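Local structure of EVE domain-containing protein (Pseudomonas syringae pv. tomato str. DC3000, 2EVE) at residues L109-L123 against M135-L148. The protein is of unknown function but has the EVE fold, related to the ASCH and PUA domains, and may therefore bind RNA or a modified nucleic acid base. Sequence-based numbering, arbitrary orientation.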
loop_
_atom_site.group_PDB
_atom_site.type_symbol
_atom_site.label_atom_id
_atom_site.label_comp_id
_atom_site.label_asym_id
_atom_site.label_seq_id
_atom_site.Cartn_x
_atom_site.Cartn_y
_atom_site.Cartn_z
ATOM N N LEU A 109 -3.615 12.585 -6.104
ATOM C CA LEU A 109 -2.867 12.580 -7.360
ATOM C C LEU A 109 -3.449 11.442 -8.185
ATOM O O LEU A 109 -3.096 10.277 -7.992
ATOM C CB LEU A 109 -1.375 12.344 -7.107
ATOM C CG LEU A 109 -0.629 13.468 -6.384
ATOM C CD1 LEU A 109 0.818 13.057 -6.138
ATOM C CD2 LEU A 109 -0.681 14.740 -7.223
ATOM N N GLY A 110 -4.351 11.794 -9.096
ATOM C CA GLY A 110 -5.013 10.807 -9.930
ATOM C C GLY A 110 -4.127 9.883 -10.741
ATOM O O GLY A 110 -3.028 10.249 -11.154
ATOM N N LEU A 111 -4.625 8.676 -10.973
ATOM C CA LEU A 111 -3.903 7.679 -11.744
ATOM C C LEU A 111 -3.577 8.208 -13.139
ATOM O O LEU A 111 -2.453 8.065 -13.621
ATOM C CB LEU A 111 -4.737 6.402 -11.856
ATOM C CG LEU A 111 -4.160 5.270 -12.709
ATOM C CD1 LEU A 111 -2.852 4.775 -12.113
ATOM C CD2 LEU A 111 -5.174 4.139 -12.786
ATOM N N GLY A 112 -4.566 8.820 -13.784
ATOM C CA GLY A 112 -4.353 9.358 -15.117
ATOM C C GLY A 112 -3.256 10.404 -15.133
ATOM O O GLY A 112 -2.450 10.465 -16.065
ATOM N N TYR A 113 -3.225 11.226 -14.089
ATOM C CA TYR A 113 -2.232 12.285 -13.955
ATOM C C TYR A 113 -0.833 11.692 -13.785
ATOM O O TYR A 113 0.140 12.186 -14.360
ATOM C CB TYR A 113 -2.599 13.171 -12.760
ATOM C CG TYR A 113 -1.674 14.343 -12.518
ATOM C CD1 TYR A 113 -1.220 15.132 -13.574
ATOM C CD2 TYR A 113 -1.275 14.680 -11.226
ATOM C CE1 TYR A 113 -0.391 16.230 -13.348
ATOM C CE2 TYR A 113 -0.448 15.774 -10.988
ATOM C CZ TYR A 113 -0.009 16.544 -12.051
ATOM O OH TYR A 113 0.814 17.620 -11.816
ATOM N N LEU A 114 -0.736 10.624 -13.002
ATOM C CA LEU A 114 0.546 9.966 -12.773
ATOM C C LEU A 114 1.055 9.305 -14.053
ATOM O O LEU A 114 2.259 9.269 -14.299
ATOM C CB LEU A 114 0.408 8.922 -11.660
ATOM C CG LEU A 114 0.044 9.474 -10.278
ATOM C CD1 LEU A 114 -0.305 8.333 -9.332
ATOM C CD2 LEU A 114 1.214 10.283 -9.731
ATOM N N LYS A 115 0.141 8.786 -14.867
ATOM C CA LYS A 115 0.530 8.135 -16.115
ATOM C C LYS A 115 1.111 9.126 -17.122
ATOM O O LYS A 115 1.770 8.732 -18.083
ATOM C CB LYS A 115 -0.668 7.407 -16.737
ATOM C CG LYS A 115 -1.094 6.156 -15.983
ATOM C CD LYS A 115 -2.266 5.466 -16.671
ATOM C CE LYS A 115 -2.657 4.185 -15.948
ATOM N NZ LYS A 115 -3.831 3.523 -16.588
ATOM N N GLN A 116 0.871 10.415 -16.899
ATOM C CA GLN A 116 1.385 11.444 -17.794
ATOM C C GLN A 116 2.824 11.824 -17.453
ATOM O O GLN A 116 3.449 12.609 -18.166
ATOM C CB GLN A 116 0.502 12.692 -17.723
ATOM C CG GLN A 116 -0.911 12.488 -18.244
ATOM C CD GLN A 116 -1.790 13.706 -18.031
ATOM O OE1 GLN A 116 -2.914 13.772 -18.530
ATOM N NE2 GLN A 116 -1.283 14.678 -17.281
ATOM N N GLN A 117 3.352 11.261 -16.369
ATOM C CA GLN A 117 4.711 11.562 -15.932
ATOM C C GLN A 117 5.741 10.589 -16.501
ATOM O O GLN A 117 5.728 9.400 -16.185
ATOM C CB GLN A 117 4.786 11.537 -14.403
ATOM C CG GLN A 117 3.673 12.313 -13.707
ATOM C CD GLN A 117 3.534 13.730 -14.233
ATOM O OE1 GLN A 117 4.520 14.457 -14.357
ATOM N NE2 GLN A 117 2.306 14.131 -14.534
ATOM N N SER A 118 6.644 11.102 -17.331
ATOM C CA SER A 118 7.672 10.264 -17.935
ATOM C C SER A 118 8.584 9.635 -16.880
ATOM O O SER A 118 9.063 8.514 -17.054
ATOM C CB SER A 118 8.508 11.081 -18.930
ATOM O OG SER A 118 9.179 12.153 -18.290
ATOM N N GLN A 119 8.818 10.351 -15.785
ATOM C CA GLN A 119 9.677 9.849 -14.718
ATOM C C GLN A 119 9.092 8.651 -13.981
ATOM O O GLN A 119 9.791 7.984 -13.220
ATOM C CB GLN A 119 9.979 10.957 -13.706
ATOM C CG GLN A 119 11.090 11.896 -14.125
ATOM C CD GLN A 119 11.366 12.962 -13.086
ATOM O OE1 GLN A 119 10.569 13.881 -12.893
ATOM N NE2 GLN A 119 12.496 12.837 -12.398
ATOM N N LEU A 120 7.811 8.378 -14.203
ATOM C CA LEU A 120 7.162 7.255 -13.536
ATOM C C LEU A 120 6.843 6.110 -14.493
ATOM O O LEU A 120 6.113 5.191 -14.136
ATOM C CB LEU A 120 5.870 7.720 -12.858
ATOM C CG LEU A 120 5.971 8.869 -11.848
ATOM C CD1 LEU A 120 4.585 9.190 -11.301
ATOM C CD2 LEU A 120 6.914 8.486 -10.717
ATOM N N GLU A 121 7.390 6.154 -15.702
ATOM C CA GLU A 121 7.113 5.106 -16.679
ATOM C C GLU A 121 7.496 3.702 -16.214
ATOM O O GLU A 121 6.914 2.717 -16.669
ATOM C CB GLU A 121 7.816 5.416 -18.003
ATOM C CG GLU A 121 7.283 6.653 -18.704
ATOM C CD GLU A 121 7.951 6.890 -20.045
ATOM O OE1 GLU A 121 9.194 7.011 -20.075
ATOM O OE2 GLU A 121 7.234 6.955 -21.063
ATOM N N GLN A 122 8.463 3.613 -15.306
ATOM C CA GLN A 122 8.916 2.320 -14.795
ATOM C C GLN A 122 8.188 1.883 -13.528
ATOM O O GLN A 122 8.494 0.835 -12.961
ATOM C CB GLN A 122 10.422 2.358 -14.525
ATOM C CG GLN A 122 11.268 2.502 -15.776
ATOM C CD GLN A 122 11.082 1.344 -16.737
ATOM O OE1 GLN A 122 11.331 0.188 -16.389
ATOM N NE2 GLN A 122 10.643 1.647 -17.954
ATOM N N LEU A 123 7.228 2.686 -13.084
ATOM C CA LEU A 123 6.464 2.356 -11.888
ATOM C C LEU A 123 5.385 1.348 -12.277
ATOM O O LEU A 123 4.589 1.600 -13.178
ATOM C CB LEU A 123 5.821 3.620 -11.321
ATOM C CG LEU A 123 5.106 3.486 -9.976
ATOM C CD1 LEU A 123 6.113 3.135 -8.881
ATOM C CD2 LEU A 123 4.405 4.796 -9.663
HETATM N N MSE A 135 4.277 -2.296 -4.099
HETATM C CA MSE A 135 5.411 -2.157 -5.003
HETATM C C MSE A 135 6.483 -1.210 -4.499
HETATM O O MSE A 135 6.219 -0.325 -3.684
HETATM C CB MSE A 135 4.917 -1.605 -6.335
HETATM C CG MSE A 135 4.366 -0.184 -6.190
HETATM SE SE MSE A 135 3.435 0.482 -7.741
HETATM C CE MSE A 135 1.874 -0.635 -7.561
ATOM N N PRO A 136 7.715 -1.383 -4.990
ATOM C CA PRO A 136 8.804 -0.503 -4.575
ATOM C C PRO A 136 8.676 0.804 -5.363
ATOM O O PRO A 136 8.046 0.842 -6.420
ATOM C CB PRO A 136 10.054 -1.294 -4.965
ATOM C CG PRO A 136 9.611 -2.016 -6.193
ATOM C CD PRO A 136 8.214 -2.485 -5.834
ATOM N N VAL A 137 9.251 1.869 -4.824
ATOM C CA VAL A 137 9.247 3.176 -5.470
ATOM C C VAL A 137 10.685 3.669 -5.345
ATOM O O VAL A 137 11.235 3.690 -4.244
ATOM C CB VAL A 137 8.289 4.170 -4.749
ATOM C CG1 VAL A 137 8.462 5.574 -5.319
ATOM C CG2 VAL A 137 6.841 3.719 -4.917
ATOM N N THR A 138 11.307 4.036 -6.464
ATOM C CA THR A 138 12.688 4.508 -6.425
ATOM C C THR A 138 12.750 5.902 -5.820
ATOM O O THR A 138 11.734 6.590 -5.722
ATOM C CB THR A 138 13.313 4.573 -7.832
ATOM O OG1 THR A 138 12.663 5.598 -8.593
ATOM C CG2 THR A 138 13.172 3.238 -8.544
ATOM N N ALA A 139 13.943 6.314 -5.409
ATOM C CA ALA A 139 14.120 7.636 -4.826
ATOM C C ALA A 139 13.724 8.702 -5.840
ATOM O O ALA A 139 13.156 9.733 -5.480
ATOM C CB ALA A 139 15.571 7.832 -4.395
ATOM N N GLU A 140 14.020 8.447 -7.114
ATOM C CA GLU A 140 13.694 9.394 -8.174
ATOM C C GLU A 140 12.188 9.496 -8.374
ATOM O O GLU A 140 11.650 10.590 -8.552
ATOM C CB GLU A 140 14.349 8.983 -9.497
ATOM C CG GLU A 140 15.810 8.583 -9.381
ATOM C CD GLU A 140 15.983 7.093 -9.142
ATOM O OE1 GLU A 140 15.870 6.311 -10.115
ATOM O OE2 GLU A 140 16.219 6.702 -7.980
ATOM N N GLN A 141 11.503 8.357 -8.349
ATOM C CA GLN A 141 10.058 8.360 -8.531
ATOM C C GLN A 141 9.390 9.036 -7.343
ATOM O O GLN A 141 8.431 9.786 -7.507
ATOM C CB GLN A 141 9.539 6.929 -8.693
ATOM C CG GLN A 141 10.107 6.215 -9.907
ATOM C CD GLN A 141 9.767 4.738 -9.930
ATOM O OE1 GLN A 141 9.666 4.097 -8.881
ATOM N NE2 GLN A 141 9.609 4.181 -11.130
ATOM N N TRP A 142 9.906 8.771 -6.148
ATOM C CA TRP A 142 9.359 9.361 -4.935
ATOM C C TRP A 142 9.460 10.885 -4.991
ATOM O O TRP A 142 8.483 11.589 -4.741
ATOM C CB TRP A 142 10.103 8.820 -3.709
ATOM C CG TRP A 142 9.520 9.260 -2.392
ATOM C CD1 TRP A 142 9.831 10.392 -1.691
ATOM C CD2 TRP A 142 8.499 8.591 -1.638
ATOM N NE1 TRP A 142 9.064 10.469 -0.550
ATOM C CE2 TRP A 142 8.239 9.377 -0.494
ATOM C CE3 TRP A 142 7.775 7.404 -1.821
ATOM C CZ2 TRP A 142 7.287 9.012 0.465
ATOM C CZ3 TRP A 142 6.827 7.042 -0.868
ATOM C CH2 TRP A 142 6.593 7.847 0.263
ATOM N N ALA A 143 10.642 11.389 -5.328
ATOM C CA ALA A 143 10.853 12.828 -5.419
ATOM C C ALA A 143 9.957 13.440 -6.488
ATOM O O ALA A 143 9.425 14.536 -6.312
ATOM C CB ALA A 143 12.317 13.123 -5.732
ATOM N N ALA A 144 9.784 12.728 -7.599
ATOM C CA ALA A 144 8.949 13.220 -8.687
ATOM C C ALA A 144 7.498 13.368 -8.248
ATOM O O ALA A 144 6.832 14.344 -8.591
ATOM C CB ALA A 144 9.039 12.279 -9.885
ATOM N N ILE A 145 7.006 12.394 -7.491
ATOM C CA ILE A 145 5.631 12.445 -7.024
ATOM C C ILE A 145 5.448 13.550 -5.985
ATOM O O ILE A 145 4.441 14.259 -6.001
ATOM C CB ILE A 145 5.194 11.073 -6.460
ATOM C CG1 ILE A 145 5.102 10.070 -7.615
ATOM C CG2 ILE A 145 3.848 11.191 -5.756
ATOM C CD1 ILE A 145 4.928 8.635 -7.192
ATOM N N LEU A 146 6.421 13.718 -5.095
ATOM C CA LEU A 146 6.318 14.773 -4.093
ATOM C C LEU A 146 6.260 16.134 -4.788
ATOM O O LEU A 146 5.520 17.023 -4.364
ATOM C CB LEU A 146 7.507 14.740 -3.128
ATOM C CG LEU A 146 7.602 13.577 -2.138
ATOM C CD1 LEU A 146 8.792 13.806 -1.218
ATOM C CD2 LEU A 146 6.318 13.465 -1.323
ATOM N N ALA A 147 7.036 16.290 -5.856
ATOM C CA ALA A 147 7.056 17.545 -6.600
ATOM C C ALA A 147 5.709 17.809 -7.264
ATOM O O ALA A 147 5.317 18.961 -7.449
ATOM C CB ALA A 147 8.165 17.516 -7.650
ATOM N N LEU A 148 5.002 16.742 -7.628
ATOM C CA LEU A 148 3.695 16.879 -8.262
ATOM C C LEU A 148 2.677 17.478 -7.302
ATOM O O LEU A 148 1.702 18.092 -7.728
ATOM C CB LEU A 148 3.187 15.523 -8.761
ATOM C CG LEU A 148 3.804 14.963 -10.042
ATOM C CD1 LEU A 148 3.171 13.613 -10.351
ATOM C CD2 LEU A 148 3.576 15.933 -11.199
HETATM O O HOH W 1 10.166 5.339 -13.731
HETATM O O HOH W 2 12.841 12.791 -9.688
HETATM O O HOH W 3 10.579 1.256 -11.329
#
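Leu148 meets Tyr113 and Gln117 because two torsions converge: Tyr113 places CG anti to its backbone N (chi1 -178°), and Gln117 bends back at chi2 (-52°). Leu148 CD2 then lies 3.3 Å from Tyr113 OH, the two side chains running alongside one another and pointing opposite ways, while Leu148 CD1 packs 3.6 Å from Gln117 CG. The folded Gln117 amide is fixed by a nearly straight bond from its NE2 to Tyr113 O (2.9 Å), an oxygen that Gln116 N approaches from the other face of the carbonyl plane.

Further into the core, Ile145 offers two branches: CG2 touches Leu109 CD1, and CG1 sits 3.8 Å from Leu120 CD1, where the Leu120 and Ile145 side chains are nearly perpendicular. Ile59 and Phe48 of the central sheet also touch Ile145, continuing this apolar layer beneath the helix.

Gln141 carries most of the polar contact. Its OE1 accepts a hydrogen bond from Thr138 N (2.9 Å), and Gln141 N donates one to Thr138 OG1, completing a capping box at the start of helix 139-149. With OE1 so engaged, NE2 faces the turn 120-123. It and Leu123 N are both donors and do not bond directly; instead NE2 donates to two waters, one accepting also from Gln122 N and donating to Gln119 O, the other donating to Gln122 O. A further water, held weakly by Gln119 NE2, donates to Glu140 O. Beyond the amide, Leu123 CD1 reaches Met135 SE (3.9 Å), a selenomethionine.

The axes of helices 111-115 and 139-148 come no nearer than 12.0 Å; much of the packing falls to residues 117-123, and a capped C-terminal helix following edge strand 134-137 closes over the end of strand 95-110 in this PUA-related EVE domain.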